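Local coordinates for protein endostatin (Mus musculus, PDB 1KOE) that inhibits angiogenesis as a C-terminal, heparin-binding fragment of the collagen XVIII alpha1 chain, at residues A[27-30]-A[31-34]; A[128-131]-A[132-136]. All coordinates share one frame; numbering follows the deposited sequence.

Contact 1: residues A[27-30]-A[31-34]; sequences CFQQ and ARAV
Gln29 O receives the amide of Ala33 across 3.0 Å, measured from Ala33 N. It is one of three successive i to i+4 bonds of helix 19-33; in the others Ala31 N reaches Cys27 O and Arg32 N reaches Phe28 O, each at 3.1 Å. This backbone spacing sets Phe28 and Arg32 one turn apart on the exposed face, where their side chains run side by side in the same direction. The guanidinium comes obliquely to the far end of the ring: Arg32 NH1 lies 3.1 Å from Phe28 CZ, a close approach, with the two planes only 20° apart. In both residues CG is anti to the backbone N (chi1 173° for Phe28, -172° for Arg32), and the arginine chain then stays extended to NE, carrying the charged group as far out as the tip of the ring. Gln29 bends at its second torsion and brings NE2 to 4.0 Å from Arg32 CD, a looser contact with the aliphatic part of the arginine. On another side Ala31 packs on Phe97 and Phe40, and Cys27 is joined to Cys167 by a disulfide. Gln30 is held at its amide end: OE1 accepts from Asn10 N and NE2 bonds to Gln26 OE1, while its carbonyl O faces Val34 CG2 at 3.6 Å. The chemistry is that of an amphipathic helix: a disulfide, a small apolar residue and the Gln30 amide join the inner side to the domain, while on the outer face the Phe28 ring and the Gln29 amide both approach the extended arginine from the preceding turn.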
ATOM      1  N   CYS A  27      -8.186  -6.872   2.031  1.00  5.94           N
ATOM      2  CA  CYS A  27      -8.095  -5.811   3.035  1.00  5.67           C
ATOM      3  C   CYS A  27      -9.330  -5.839   3.951  1.00  8.49           C
ATOM      4  O   CYS A  27      -9.216  -5.699   5.174  1.00 11.21           O
ATOM      5  CB  CYS A  27      -7.983  -4.437   2.368  1.00  7.87           C
ATOM      6  SG  CYS A  27      -6.372  -4.123   1.568  1.00  8.48           S
ATOM      7  N   PHE A  28     -10.502  -6.008   3.349  1.00  8.20           N
ATOM      8  CA  PHE A  28     -11.767  -6.073   4.088  1.00  9.36           C
ATOM      9  C   PHE A  28     -11.766  -7.251   5.067  1.00  9.82           C
ATOM     10  O   PHE A  28     -12.048  -7.094   6.262  1.00  7.80           O
ATOM     11  CB  PHE A  28     -12.941  -6.225   3.099  1.00  7.82           C
ATOM     12  CG  PHE A  28     -14.276  -6.465   3.767  1.00  7.97           C
ATOM     13  CD1 PHE A  28     -14.704  -7.757   4.054  1.00 14.48           C
ATOM     14  CD2 PHE A  28     -15.097  -5.392   4.118  1.00 12.10           C
ATOM     15  CE1 PHE A  28     -15.933  -7.982   4.689  1.00 17.07           C
ATOM     16  CE2 PHE A  28     -16.335  -5.614   4.756  1.00 12.63           C
ATOM     17  CZ  PHE A  28     -16.736  -6.908   5.035  1.00 10.01           C
ATOM     18  N   GLN A  29     -11.443  -8.436   4.556  1.00  7.84           N
ATOM     19  CA  GLN A  29     -11.429  -9.640   5.373  1.00  9.67           C
ATOM     20  C   GLN A  29     -10.443  -9.584   6.532  1.00 11.38           C
ATOM     21  O   GLN A  29     -10.796  -9.881   7.687  1.00 11.23           O
ATOM     22  CB  GLN A  29     -11.117 -10.866   4.515  1.00 10.91           C
ATOM     23  CG  GLN A  29     -12.291 -11.331   3.704  1.00 18.10           C
ATOM     24  CD  GLN A  29     -13.458 -11.793   4.594  1.00 34.87           C
ATOM     25  OE1 GLN A  29     -13.657 -12.994   4.782  1.00 42.81           O
ATOM     26  NE2 GLN A  29     -14.220 -10.844   5.147  1.00 32.60           N
ATOM     27  N   GLN A  30      -9.219  -9.162   6.243  1.00  9.13           N
ATOM     28  CA  GLN A  30      -8.200  -9.134   7.274  1.00  8.13           C
ATOM     29  C   GLN A  30      -8.399  -8.086   8.354  1.00  8.77           C
ATOM     30  O   GLN A  30      -8.079  -8.330   9.527  1.00  9.77           O
ATOM     31  CB  GLN A  30      -6.828  -9.084   6.628  1.00  8.05           C
ATOM     32  CG  GLN A  30      -6.603 -10.336   5.816  1.00 11.07           C
ATOM     33  CD  GLN A  30      -5.230 -10.411   5.174  1.00 12.90           C
ATOM     34  OE1 GLN A  30      -4.277  -9.795   5.653  1.00 10.57           O
ATOM     35  NE2 GLN A  30      -5.116 -11.190   4.101  1.00 12.82           N
ATOM     36  N   ALA A  31      -8.990  -6.956   7.986  1.00  7.44           N
ATOM     37  CA  ALA A  31      -9.273  -5.901   8.971  1.00  8.42           C
ATOM     38  C   ALA A  31     -10.393  -6.378   9.919  1.00  9.57           C
ATOM     39  O   ALA A  31     -10.326  -6.196  11.136  1.00 11.46           O
ATOM     40  CB  ALA A  31      -9.696  -4.600   8.266  1.00  9.12           C
ATOM     41  N   ARG A  32     -11.410  -7.000   9.334  1.00  9.90           N
ATOM     42  CA  ARG A  32     -12.559  -7.511  10.062  1.00 11.80           C
ATOM     43  C   ARG A  32     -12.135  -8.591  11.059  1.00 12.57           C
ATOM     44  O   ARG A  32     -12.634  -8.629  12.188  1.00 12.02           O
ATOM     45  CB  ARG A  32     -13.546  -8.093   9.045  1.00 15.49           C
ATOM     46  CG  ARG A  32     -14.886  -8.498   9.574  1.00 37.27           C
ATOM     47  CD  ARG A  32     -15.701  -9.168   8.478  1.00 52.08           C
ATOM     48  NE  ARG A  32     -17.137  -9.083   8.739  1.00 65.31           N
ATOM     49  CZ  ARG A  32     -17.863  -7.978   8.554  1.00 73.82           C
ATOM     50  NH1 ARG A  32     -17.281  -6.863   8.106  1.00 74.58           N
ATOM     51  NH2 ARG A  32     -19.169  -7.979   8.830  1.00 77.05           N
ATOM     52  N   ALA A  33     -11.188  -9.437  10.653  1.00 10.85           N
ATOM     53  CA  ALA A  33     -10.702 -10.535  11.484  1.00 10.67           C
ATOM     54  C   ALA A  33     -10.061 -10.055  12.779  1.00 11.92           C
ATOM     55  O   ALA A  33     -10.080 -10.768  13.777  1.00 14.09           O
ATOM     56  CB  ALA A  33      -9.713 -11.398  10.705  1.00  8.66           C
ATOM     57  N   VAL A  34      -9.485  -8.854  12.766  1.00 10.84           N
ATOM     58  CA  VAL A  34      -8.841  -8.315  13.962  1.00 10.43           C
ATOM     59  C   VAL A  34      -9.637  -7.229  14.657  1.00 10.80           C
ATOM     60  O   VAL A  34      -9.107  -6.461  15.451  1.00 12.10           O
ATOM     61  CB  VAL A  34      -7.382  -7.863  13.683  1.00 11.31           C
ATOM     62  CG1 VAL A  34      -6.580  -9.061  13.220  1.00 14.10           C
ATOM     63  CG2 VAL A  34      -7.325  -6.752  12.634  1.00 11.12           C
TER

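Contact 2: residues A[128-131]-A[132-136]; sequences YCET and WRTET
Trp132 lays one face of its indole under Tyr128 O, which sits 3.4 Å above the ring plane and over its centre. Its CG lies beside the backbone N (chi1 -47°), which folds the ring back over the preceding turn. Tyr128 O also accepts Trp132 N at 2.9 Å, bonding the amide and covering the ring. Positive phi and psi from Cys129 to Trp132 make this a short left-handed helical turn. The buried indole is touched by Tyr128, Cys129 and Thr131: Tyr128 CB meets Trp132 CZ2 at 3.8 Å, and Cys129 SG, disulfide-bonded to Cys159, makes an oblique sulfur-aromatic contact 3.7 Å from Trp132 CZ3. Trp132 NE1 bonds to Ser45 O, and Trp114 also meets the indole. Cys129 O closes the turn, taking Arg133 N at 3.0 Å and, more weakly, Thr134 N. By contrast exposed Glu130 and Arg133 meet few atoms: a guanidinium face covers a methyl, with Arg133 NH1 3.4 Å from Thr131 CG2, and Glu130 OE1 touches Thr134 CG2 at 3.7 Å. Thr134 OG1 accepts Thr136 N, an ST turn. Apolar, sulfur and hydrogen-bond contacts thus join the inner side of the turn to the domain, whereas ionic groups outside meet methyls rather than each other.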
ATOM      1  N   TYR A 128       1.048  -1.847 -13.883  1.00  8.72           N
ATOM      2  CA  TYR A 128       0.224  -2.250 -12.763  1.00 10.84           C
ATOM      3  C   TYR A 128      -0.292  -3.679 -12.918  1.00  9.39           C
ATOM      4  O   TYR A 128      -1.398  -4.028 -12.489  1.00  8.37           O
ATOM      5  CB  TYR A 128      -0.876  -1.230 -12.422  1.00 11.87           C
ATOM      6  CG  TYR A 128      -1.929  -0.902 -13.461  1.00  8.78           C
ATOM      7  CD1 TYR A 128      -2.043  -1.614 -14.662  1.00 11.39           C
ATOM      8  CD2 TYR A 128      -2.828   0.138 -13.218  1.00  8.95           C
ATOM      9  CE1 TYR A 128      -3.046  -1.284 -15.597  1.00 12.07           C
ATOM     10  CE2 TYR A 128      -3.819   0.478 -14.134  1.00 11.41           C
ATOM     11  CZ  TYR A 128      -3.927  -0.238 -15.317  1.00 17.30           C
ATOM     12  OH  TYR A 128      -4.938   0.083 -16.192  1.00 16.79           O
ATOM     13  N   CYS A 129       0.574  -4.519 -13.493  1.00  8.27           N
ATOM     14  CA  CYS A 129       0.296  -5.941 -13.701  1.00  8.39           C
ATOM     15  C   CYS A 129      -1.080  -6.209 -14.308  1.00  7.82           C
ATOM     16  O   CYS A 129      -1.799  -7.092 -13.852  1.00  8.83           O
ATOM     17  CB  CYS A 129       0.480  -6.704 -12.390  1.00  9.42           C
ATOM     18  SG  CYS A 129       2.187  -6.613 -11.765  1.00  8.90           S
ATOM     19  N   GLU A 130      -1.422  -5.432 -15.336  1.00  8.61           N
ATOM     20  CA  GLU A 130      -2.701  -5.556 -16.026  1.00 11.70           C
ATOM     21  C   GLU A 130      -3.832  -5.481 -14.992  1.00 11.52           C
ATOM     22  O   GLU A 130      -4.697  -6.363 -14.879  1.00 11.15           O
ATOM     23  CB  GLU A 130      -2.698  -6.840 -16.854  1.00 12.76           C
ATOM     24  CG  GLU A 130      -1.560  -6.777 -17.902  1.00 24.58           C
ATOM     25  CD  GLU A 130      -1.237  -8.094 -18.588  1.00 39.48           C
ATOM     26  OE1 GLU A 130      -2.052  -9.043 -18.530  1.00 42.95           O
ATOM     27  OE2 GLU A 130      -0.144  -8.160 -19.199  1.00 49.08           O
ATOM     28  N   THR A 131      -3.788  -4.372 -14.262  1.00  9.46           N
ATOM     29  CA  THR A 131      -4.701  -4.066 -13.175  1.00  9.65           C
ATOM     30  C   THR A 131      -4.786  -5.215 -12.163  1.00 10.00           C
ATOM     31  O   THR A 131      -5.856  -5.635 -11.727  1.00 10.46           O
ATOM     32  CB  THR A 131      -6.068  -3.458 -13.650  1.00 15.01           C
ATOM     33  OG1 THR A 131      -6.764  -2.896 -12.522  1.00 18.73           O
ATOM     34  CG2 THR A 131      -6.934  -4.472 -14.347  1.00 12.06           C
ATOM     35  N   TRP A 132      -3.599  -5.702 -11.789  1.00  8.83           N
ATOM     36  CA  TRP A 132      -3.411  -6.748 -10.782  1.00  7.33           C
ATOM     37  C   TRP A 132      -4.091  -8.062 -11.089  1.00  9.24           C
ATOM     38  O   TRP A 132      -4.601  -8.752 -10.203  1.00  9.17           O
ATOM     39  CB  TRP A 132      -3.797  -6.198  -9.398  1.00  6.91           C
ATOM     40  CG  TRP A 132      -3.170  -4.849  -9.179  1.00  7.44           C
ATOM     41  CD1 TRP A 132      -3.798  -3.633  -9.192  1.00  8.91           C
ATOM     42  CD2 TRP A 132      -1.764  -4.573  -9.068  1.00  9.25           C
ATOM     43  NE1 TRP A 132      -2.871  -2.614  -9.108  1.00  9.46           N
ATOM     44  CE2 TRP A 132      -1.616  -3.162  -9.031  1.00  9.60           C
ATOM     45  CE3 TRP A 132      -0.618  -5.382  -9.004  1.00  9.02           C
ATOM     46  CZ2 TRP A 132      -0.359  -2.546  -8.932  1.00 10.78           C
ATOM     47  CZ3 TRP A 132       0.623  -4.774  -8.906  1.00  8.88           C
ATOM     48  CH2 TRP A 132       0.744  -3.374  -8.873  1.00  9.58           C
ATOM     49  N   ARG A 133      -4.027  -8.435 -12.358  1.00  8.34           N
ATOM     50  CA  ARG A 133      -4.627  -9.673 -12.799  1.00 10.31           C
ATOM     51  C   ARG A 133      -3.619 -10.719 -13.278  1.00 13.63           C
ATOM     52  O   ARG A 133      -3.969 -11.892 -13.433  1.00 17.45           O
ATOM     53  CB  ARG A 133      -5.663  -9.391 -13.899  1.00 12.83           C
ATOM     54  CG  ARG A 133      -6.909  -8.683 -13.391  1.00 13.79           C
ATOM     55  CD  ARG A 133      -8.002  -8.637 -14.455  1.00 21.22           C
ATOM     56  NE  ARG A 133      -9.208  -8.035 -13.888  1.00 39.86           N
ATOM     57  CZ  ARG A 133      -9.843  -6.980 -14.400  1.00 53.84           C
ATOM     58  NH1 ARG A 133      -9.402  -6.410 -15.525  1.00 52.16           N
ATOM     59  NH2 ARG A 133     -10.841  -6.418 -13.720  1.00 58.09           N
ATOM     60  N   THR A 134      -2.359 -10.339 -13.434  1.00 10.29           N
ATOM     61  CA  THR A 134      -1.390 -11.301 -13.914  1.00 10.70           C
ATOM     62  C   THR A 134      -0.134 -11.386 -13.070  1.00  7.92           C
ATOM     63  O   THR A 134       0.284 -10.396 -12.467  1.00 12.00           O
ATOM     64  CB  THR A 134      -0.967 -10.968 -15.366  1.00 12.98           C
ATOM     65  OG1 THR A 134      -0.200 -12.063 -15.909  1.00 14.76           O
ATOM     66  CG2 THR A 134      -0.133  -9.690 -15.398  1.00 11.47           C
ATOM     67  N   GLU A 135       0.436 -12.582 -13.004  1.00  8.88           N
ATOM     68  CA  GLU A 135       1.684 -12.796 -12.289  1.00 11.22           C
ATOM     69  C   GLU A 135       2.754 -13.333 -13.268  1.00 12.64           C
ATOM     70  O   GLU A 135       3.769 -13.900 -12.851  1.00 14.03           O
ATOM     71  CB  GLU A 135       1.499 -13.727 -11.083  1.00 12.02           C
ATOM     72  CG  GLU A 135       1.024 -15.162 -11.380  1.00 13.79           C
ATOM     73  CD  GLU A 135       1.292 -16.078 -10.192  1.00 24.86           C
ATOM     74  OE1 GLU A 135       0.620 -15.914  -9.152  1.00 25.32           O
ATOM     75  OE2 GLU A 135       2.204 -16.933 -10.274  1.00 26.85           O
ATOM     76  N   THR A 136       2.538 -13.115 -14.564  1.00 11.26           N
ATOM     77  CA  THR A 136       3.488 -13.561 -15.587  1.00 12.66           C
ATOM     78  C   THR A 136       4.822 -12.816 -15.415  1.00 13.21           C
ATOM     79  O   THR A 136       4.830 -11.643 -14.995  1.00 13.27           O
ATOM     80  CB  THR A 136       2.923 -13.329 -17.005  1.00 16.48           C
ATOM     81  OG1 THR A 136       3.753 -13.992 -17.965  1.00 32.58           O
ATOM     82  CG2 THR A 136       2.869 -11.855 -17.335  1.00 15.77           C
TER

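In the fold
The two contacts come in series along the chain, contact 1 closing before contact 2 opens, with centres 23 Å apart and nearest atoms about 11 Å apart, so neither touches the other. Contact 1 lies on helix 19-33, next to strand 40-42 of the mixed five-stranded sheet; through its disulfide it is tied to strand 166-169 of that sheet. Contact 2 comprises the short turn 129-132 and the chain leading toward strand 140-145 of the three-stranded antiparallel sheet. Its Trp132 backbone bonds to Met17 and Gly19, at the start of the helix whose far end carries contact 1. Each holds one half of a different disulfide, fixing two separate parts of one domain, whose family belongs to the C-type lectin clan.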